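Local coordinates for WZI (Escherichia coli, PDB 2YNK), which is an outer membrane beta-barrel lectin that takes part in group 1 capsule assembly, probably by binding capsular polysaccharide at the cell surface, at residues Y422-T434 and D443-S455. Residues are numbered along the deposited sequence; the frame is centred on the assembly and turned at random.
With D12 (dodecane), chain H; D12 (dodecane), chain G.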
loop_
_atom_site.group_PDB
_atom_site.type_symbol
_atom_site.label_atom_id
_atom_site.label_comp_id
_atom_site.label_asym_id
_atom_site.label_seq_id
_atom_site.Cartn_x
_atom_site.Cartn_y
_atom_site.Cartn_z
ATOM N N TYR A 422 7.109 26.301 -4.387
ATOM C CA TYR A 422 6.447 27.540 -4.771
ATOM C C TYR A 422 4.975 27.415 -4.429
ATOM O O TYR A 422 4.300 26.511 -4.914
ATOM C CB TYR A 422 6.625 27.772 -6.269
ATOM C CG TYR A 422 6.021 29.057 -6.774
ATOM C CD1 TYR A 422 6.752 30.242 -6.763
ATOM C CD2 TYR A 422 4.724 29.089 -7.272
ATOM C CE1 TYR A 422 6.203 31.426 -7.227
ATOM C CE2 TYR A 422 4.167 30.266 -7.740
ATOM C CZ TYR A 422 4.907 31.434 -7.715
ATOM O OH TYR A 422 4.357 32.605 -8.179
ATOM N N GLN A 423 4.479 28.316 -3.590
ATOM C CA GLN A 423 3.121 28.208 -3.072
ATOM C C GLN A 423 2.779 26.743 -2.758
ATOM O O GLN A 423 3.309 26.186 -1.795
ATOM C CB GLN A 423 2.131 28.851 -4.043
ATOM C CG GLN A 423 2.259 30.364 -4.104
ATOM C CD GLN A 423 1.266 30.999 -5.053
ATOM O OE1 GLN A 423 0.272 31.591 -4.628
ATOM N NE2 GLN A 423 1.524 30.876 -6.348
ATOM N N SER A 424 1.946 26.109 -3.582
ATOM C CA SER A 424 1.479 24.747 -3.307
ATOM C C SER A 424 2.180 23.670 -4.162
ATOM O O SER A 424 1.864 22.482 -4.056
ATOM C CB SER A 424 -0.030 24.682 -3.522
ATOM O OG SER A 424 -0.596 23.627 -2.768
ATOM N N VAL A 425 3.131 24.084 -4.994
ATOM C CA VAL A 425 3.837 23.155 -5.864
ATOM C C VAL A 425 4.889 22.392 -5.068
ATOM O O VAL A 425 5.877 22.980 -4.624
ATOM C CB VAL A 425 4.536 23.873 -7.037
ATOM C CG1 VAL A 425 5.127 22.843 -7.997
ATOM C CG2 VAL A 425 3.572 24.801 -7.769
ATOM N N ARG A 426 4.680 21.083 -4.905
ATOM C CA ARG A 426 5.569 20.236 -4.099
ATOM C C ARG A 426 6.480 19.348 -4.941
ATOM O O ARG A 426 6.072 18.771 -5.943
ATOM C CB ARG A 426 4.762 19.351 -3.145
ATOM C CG ARG A 426 5.604 18.697 -2.059
ATOM C CD ARG A 426 4.739 17.980 -1.041
ATOM N NE ARG A 426 5.492 17.504 0.125
ATOM C CZ ARG A 426 5.923 18.274 1.122
ATOM N NH1 ARG A 426 5.727 19.580 1.099
ATOM N NH2 ARG A 426 6.590 17.744 2.136
ATOM N N LEU A 427 7.708 19.221 -4.461
ATOM C CA LEU A 427 8.781 18.532 -5.136
ATOM C C LEU A 427 9.239 17.362 -4.259
ATOM O O LEU A 427 9.358 17.514 -3.046
ATOM C CB LEU A 427 9.916 19.537 -5.337
ATOM C CG LEU A 427 11.131 19.190 -6.194
ATOM C CD1 LEU A 427 10.729 18.885 -7.632
ATOM C CD2 LEU A 427 12.118 20.344 -6.133
ATOM N N ASN A 428 9.488 16.202 -4.873
ATOM C CA ASN A 428 9.903 14.989 -4.146
ATOM C C ASN A 428 11.127 14.370 -4.774
ATOM O O ASN A 428 11.039 13.806 -5.856
ATOM C CB ASN A 428 8.780 13.941 -4.137
ATOM C CG ASN A 428 7.872 14.064 -2.922
ATOM O OD1 ASN A 428 7.382 15.157 -2.595
ATOM N ND2 ASN A 428 7.636 12.945 -2.248
ATOM N N THR A 429 12.263 14.449 -4.096
ATOM C CA THR A 429 13.504 13.893 -4.631
ATOM C C THR A 429 13.949 12.633 -3.909
ATOM O O THR A 429 13.545 12.359 -2.781
ATOM C CB THR A 429 14.638 14.922 -4.557
ATOM O OG1 THR A 429 14.632 15.548 -3.262
ATOM C CG2 THR A 429 14.453 15.982 -5.643
ATOM N N SER A 430 14.785 11.861 -4.586
ATOM C CA SER A 430 15.342 10.634 -4.029
ATOM C C SER A 430 16.722 10.400 -4.622
ATOM O O SER A 430 16.988 10.788 -5.753
ATOM C CB SER A 430 14.423 9.445 -4.316
ATOM O OG SER A 430 14.592 8.430 -3.333
ATOM N N LEU A 431 17.597 9.789 -3.833
ATOM C CA LEU A 431 18.967 9.499 -4.234
ATOM C C LEU A 431 19.358 8.171 -3.612
ATOM O O LEU A 431 19.147 7.978 -2.423
ATOM C CB LEU A 431 19.891 10.595 -3.725
ATOM C CG LEU A 431 21.373 10.476 -4.084
ATOM C CD1 LEU A 431 21.623 10.918 -5.520
ATOM C CD2 LEU A 431 22.213 11.292 -3.111
ATOM N N TRP A 432 19.928 7.255 -4.388
ATOM C CA TRP A 432 20.221 5.925 -3.839
ATOM C C TRP A 432 21.473 5.272 -4.369
ATOM O O TRP A 432 21.945 5.606 -5.454
ATOM C CB TRP A 432 19.023 5.005 -4.048
ATOM C CG TRP A 432 18.693 4.779 -5.501
ATOM C CD1 TRP A 432 19.252 3.838 -6.367
ATOM C CD2 TRP A 432 17.722 5.512 -6.321
ATOM N NE1 TRP A 432 18.702 3.938 -7.617
ATOM C CE2 TRP A 432 17.786 4.916 -7.663
ATOM C CE3 TRP A 432 16.846 6.566 -6.091
ATOM C CZ2 TRP A 432 17.000 5.360 -8.698
ATOM C CZ3 TRP A 432 16.054 7.009 -7.153
ATOM C CH2 TRP A 432 16.133 6.418 -8.429
ATOM N N TYR A 433 22.017 4.350 -3.571
ATOM C CA TYR A 433 23.138 3.494 -3.962
ATOM C C TYR A 433 22.822 2.056 -3.572
ATOM O O TYR A 433 22.355 1.807 -2.453
ATOM C CB TYR A 433 24.457 3.912 -3.293
ATOM C CG TYR A 433 25.597 2.921 -3.544
ATOM C CD1 TYR A 433 26.220 2.850 -4.784
ATOM C CD2 TYR A 433 26.040 2.056 -2.536
ATOM C CE1 TYR A 433 27.250 1.952 -5.021
ATOM C CE2 TYR A 433 27.073 1.162 -2.754
ATOM C CZ TYR A 433 27.673 1.106 -4.005
ATOM O OH TYR A 433 28.693 0.214 -4.255
ATOM N N THR A 434 23.083 1.123 -4.492
ATOM C CA THR A 434 22.781 -0.286 -4.272
ATOM C C THR A 434 23.964 -1.142 -4.651
ATOM O O THR A 434 24.364 -1.173 -5.811
ATOM C CB THR A 434 21.585 -0.780 -5.104
ATOM O OG1 THR A 434 20.481 0.127 -4.985
ATOM C CG2 THR A 434 21.160 -2.149 -4.623
ATOM N N ASP A 443 23.937 1.111 -10.225
ATOM C CA ASP A 443 24.157 1.068 -8.777
ATOM C C ASP A 443 23.813 2.399 -8.059
ATOM O O ASP A 443 23.374 2.377 -6.915
ATOM C CB ASP A 443 25.568 0.564 -8.423
ATOM C CG ASP A 443 26.673 1.344 -9.106
ATOM O OD1 ASP A 443 26.401 2.422 -9.683
ATOM O OD2 ASP A 443 27.832 0.869 -9.060
ATOM N N VAL A 444 23.991 3.537 -8.737
ATOM C CA VAL A 444 23.563 4.838 -8.218
ATOM C C VAL A 444 22.514 5.440 -9.122
ATOM O O VAL A 444 22.556 5.263 -10.336
ATOM C CB VAL A 444 24.708 5.862 -8.154
ATOM C CG1 VAL A 444 24.331 7.025 -7.240
ATOM C CG2 VAL A 444 25.984 5.198 -7.675
ATOM N N GLY A 445 21.587 6.177 -8.523
ATOM C CA GLY A 445 20.553 6.870 -9.272
ATOM C C GLY A 445 19.803 7.886 -8.427
ATOM O O GLY A 445 19.931 7.925 -7.199
ATOM N N ALA A 446 19.019 8.714 -9.102
ATOM C CA ALA A 446 18.230 9.732 -8.447
ATOM C C ALA A 446 16.932 9.898 -9.213
ATOM O O ALA A 446 16.920 9.818 -10.441
ATOM C CB ALA A 446 18.992 11.042 -8.409
ATOM N N SER A 447 15.838 10.086 -8.484
ATOM C CA SER A 447 14.568 10.425 -9.101
ATOM C C SER A 447 14.095 11.768 -8.554
ATOM O O SER A 447 14.742 12.348 -7.688
ATOM C CB SER A 447 13.530 9.321 -8.889
ATOM O OG SER A 447 13.274 9.085 -7.525
ATOM N N ALA A 448 12.998 12.272 -9.108
ATOM C CA ALA A 448 12.405 13.535 -8.671
ATOM C C ALA A 448 10.972 13.603 -9.165
ATOM O O ALA A 448 10.718 13.371 -10.347
ATOM C CB ALA A 448 13.201 14.723 -9.196
ATOM N N GLY A 449 10.046 13.900 -8.260
ATOM C CA GLY A 449 8.639 14.046 -8.602
ATOM C C GLY A 449 8.091 15.418 -8.231
ATOM O O GLY A 449 8.674 16.147 -7.427
ATOM N N ILE A 450 6.945 15.755 -8.815
ATOM C CA ILE A 450 6.342 17.067 -8.654
ATOM C C ILE A 450 4.823 16.944 -8.541
ATOM O O ILE A 450 4.229 16.067 -9.154
ATOM C CB ILE A 450 6.725 17.975 -9.838
ATOM C CG1 ILE A 450 6.471 19.442 -9.497
ATOM C CG2 ILE A 450 5.981 17.560 -11.100
ATOM C CD1 ILE A 450 7.136 20.400 -10.458
ATOM N N GLU A 451 4.214 17.814 -7.735
ATOM C CA GLU A 451 2.761 17.855 -7.561
ATOM C C GLU A 451 2.270 19.293 -7.691
ATOM O O GLU A 451 2.758 20.178 -6.979
ATOM C CB GLU A 451 2.374 17.344 -6.175
ATOM C CG GLU A 451 2.744 15.896 -5.879
ATOM C CD GLU A 451 2.324 15.455 -4.476
ATOM O OE1 GLU A 451 2.230 16.320 -3.578
ATOM O OE2 GLU A 451 2.073 14.244 -4.265
ATOM N N ILE A 452 1.312 19.522 -8.588
ATOM C CA ILE A 452 0.733 20.854 -8.786
ATOM C C ILE A 452 -0.790 20.780 -8.723
ATOM O O ILE A 452 -1.432 20.350 -9.682
ATOM C CB ILE A 452 1.140 21.480 -10.144
ATOM C CG1 ILE A 452 2.662 21.487 -10.337
ATOM C CG2 ILE A 452 0.630 22.911 -10.232
ATOM C CD1 ILE A 452 3.213 20.199 -10.892
ATOM N N PRO A 453 -1.380 21.192 -7.592
ATOM C CA PRO A 453 -2.841 21.258 -7.491
ATOM C C PRO A 453 -3.409 22.605 -7.955
ATOM O O PRO A 453 -2.805 23.634 -7.708
ATOM C CB PRO A 453 -3.106 21.040 -5.995
ATOM C CG PRO A 453 -1.770 20.872 -5.342
ATOM C CD PRO A 453 -0.747 21.413 -6.285
ATOM N N PHE A 454 -4.560 22.569 -8.625
ATOM C CA PHE A 454 -5.213 23.748 -9.199
ATOM C C PHE A 454 -6.689 23.760 -8.818
ATOM O O PHE A 454 -7.302 22.701 -8.696
ATOM C CB PHE A 454 -5.167 23.705 -10.729
ATOM C CG PHE A 454 -3.803 23.904 -11.326
ATOM C CD1 PHE A 454 -3.197 25.156 -11.320
ATOM C CD2 PHE A 454 -3.147 22.851 -11.961
ATOM C CE1 PHE A 454 -1.948 25.348 -11.896
ATOM C CE2 PHE A 454 -1.900 23.036 -12.544
ATOM C CZ PHE A 454 -1.301 24.285 -12.510
ATOM N N SER A 455 -7.265 24.954 -8.678
ATOM C CA SER A 455 -8.717 25.119 -8.497
ATOM C C SER A 455 -9.393 25.408 -9.835
ATOM O O SER A 455 -8.768 25.957 -10.748
ATOM C CB SER A 455 -9.021 26.270 -7.535
ATOM O OG SER A 455 -8.334 26.113 -6.307
HETATM C C1 D12 H . 19.600 14.645 -6.082
HETATM C C2 D12 H . 18.271 14.481 -6.815
HETATM C C3 D12 H . 18.365 14.739 -8.327
HETATM C C4 D12 H . 17.168 14.156 -9.085
HETATM C C5 D12 H . 17.256 14.408 -10.597
HETATM C C6 D12 H . 17.063 13.151 -11.459
HETATM C C7 D12 H . 16.647 13.528 -12.879
HETATM C C8 D12 H . 17.124 12.522 -13.925
HETATM C C9 D12 H . 16.210 12.490 -15.156
HETATM C C10 D12 H . 16.957 12.076 -16.424
HETATM C C11 D12 H . 16.023 11.831 -17.610
HETATM C C12 D12 H . 16.577 12.484 -18.857
HETATM C C1 D12 G . 24.071 15.037 -8.935
HETATM C C2 D12 G . 23.074 13.934 -9.247
HETATM C C3 D12 G . 23.612 12.558 -8.847
HETATM C C4 D12 G . 22.717 11.404 -9.308
HETATM C C5 D12 G . 22.786 11.107 -10.811
HETATM C C6 D12 G . 23.303 9.699 -11.111
HETATM C C7 D12 G . 23.046 9.276 -12.561
HETATM C C8 D12 G . 24.280 8.747 -13.301
HETATM C C9 D12 G . 24.570 7.257 -13.082
HETATM C C10 D12 G . 25.673 6.790 -14.044
HETATM C C11 D12 G . 25.856 5.272 -14.104
HETATM C C12 D12 G . 25.815 4.788 -15.539
HETATM O O HOH W 1 11.962 11.071 -6.208
#
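Arg426, Asn428, Ser430 and Trp432 each exchange a pair of backbone N-H···O bonds with Glu451, Gly449, Ser447 and Gly445, and Thr434 N to Asp443 O, at 2.7 Å, makes nine between the segments. The strands 425-434 and 444-454 run antiparallel at 167°. A water donates to Asn428 O and also hydrogen-bonds Ser447 OG, linking a backbone carbonyl of one strand to a side chain of the other.

Arg426 and Glu451 lie side by side without a salt bridge to each other, Arg426 NE being 5.1 Å from Glu451 OE1. Each charge is answered elsewhere: the arginine by Asp420 and the carbonyl of Asn381, the glutamate by Arg61.

On the same face, Trp432 swings its indole across the neighbouring strand, CG standing between its own backbone N and carbonyl carbon (chi1 62°). The ring lies flat over the Gly445 backbone, with Gly445 O above the ring centre and Gly445 CA making a CH-pi contact 4.0 Å from the centroid of the five-membered ring. Farther along, Trp432 CZ3 comes within 3.5 Å of Ser447 OG.

The other face is mostly apolar. Val444 CG2 meets the edge of the Tyr433 ring at CD1, 3.7 Å away, and Leu431 CD1 rests 3.9 Å from Ala446 CB. Val425 CG1 touches Ile452 CG1 alongside and also reaches Ile450. Dodecane molecules lie along this side, the one of chain G with C4 3.8 Å from Ala446 CB and the one of chain H reaching Ala446 and Ala448, marking a surface that probably faces lipid.

Together the strands form the C-terminal beta hairpin of the 18-stranded antiparallel barrel. Ala446 bonds onward to Thr77, beside the first barrel strand, 69-76, where the cylinder closes, as in outer membrane beta-barrels.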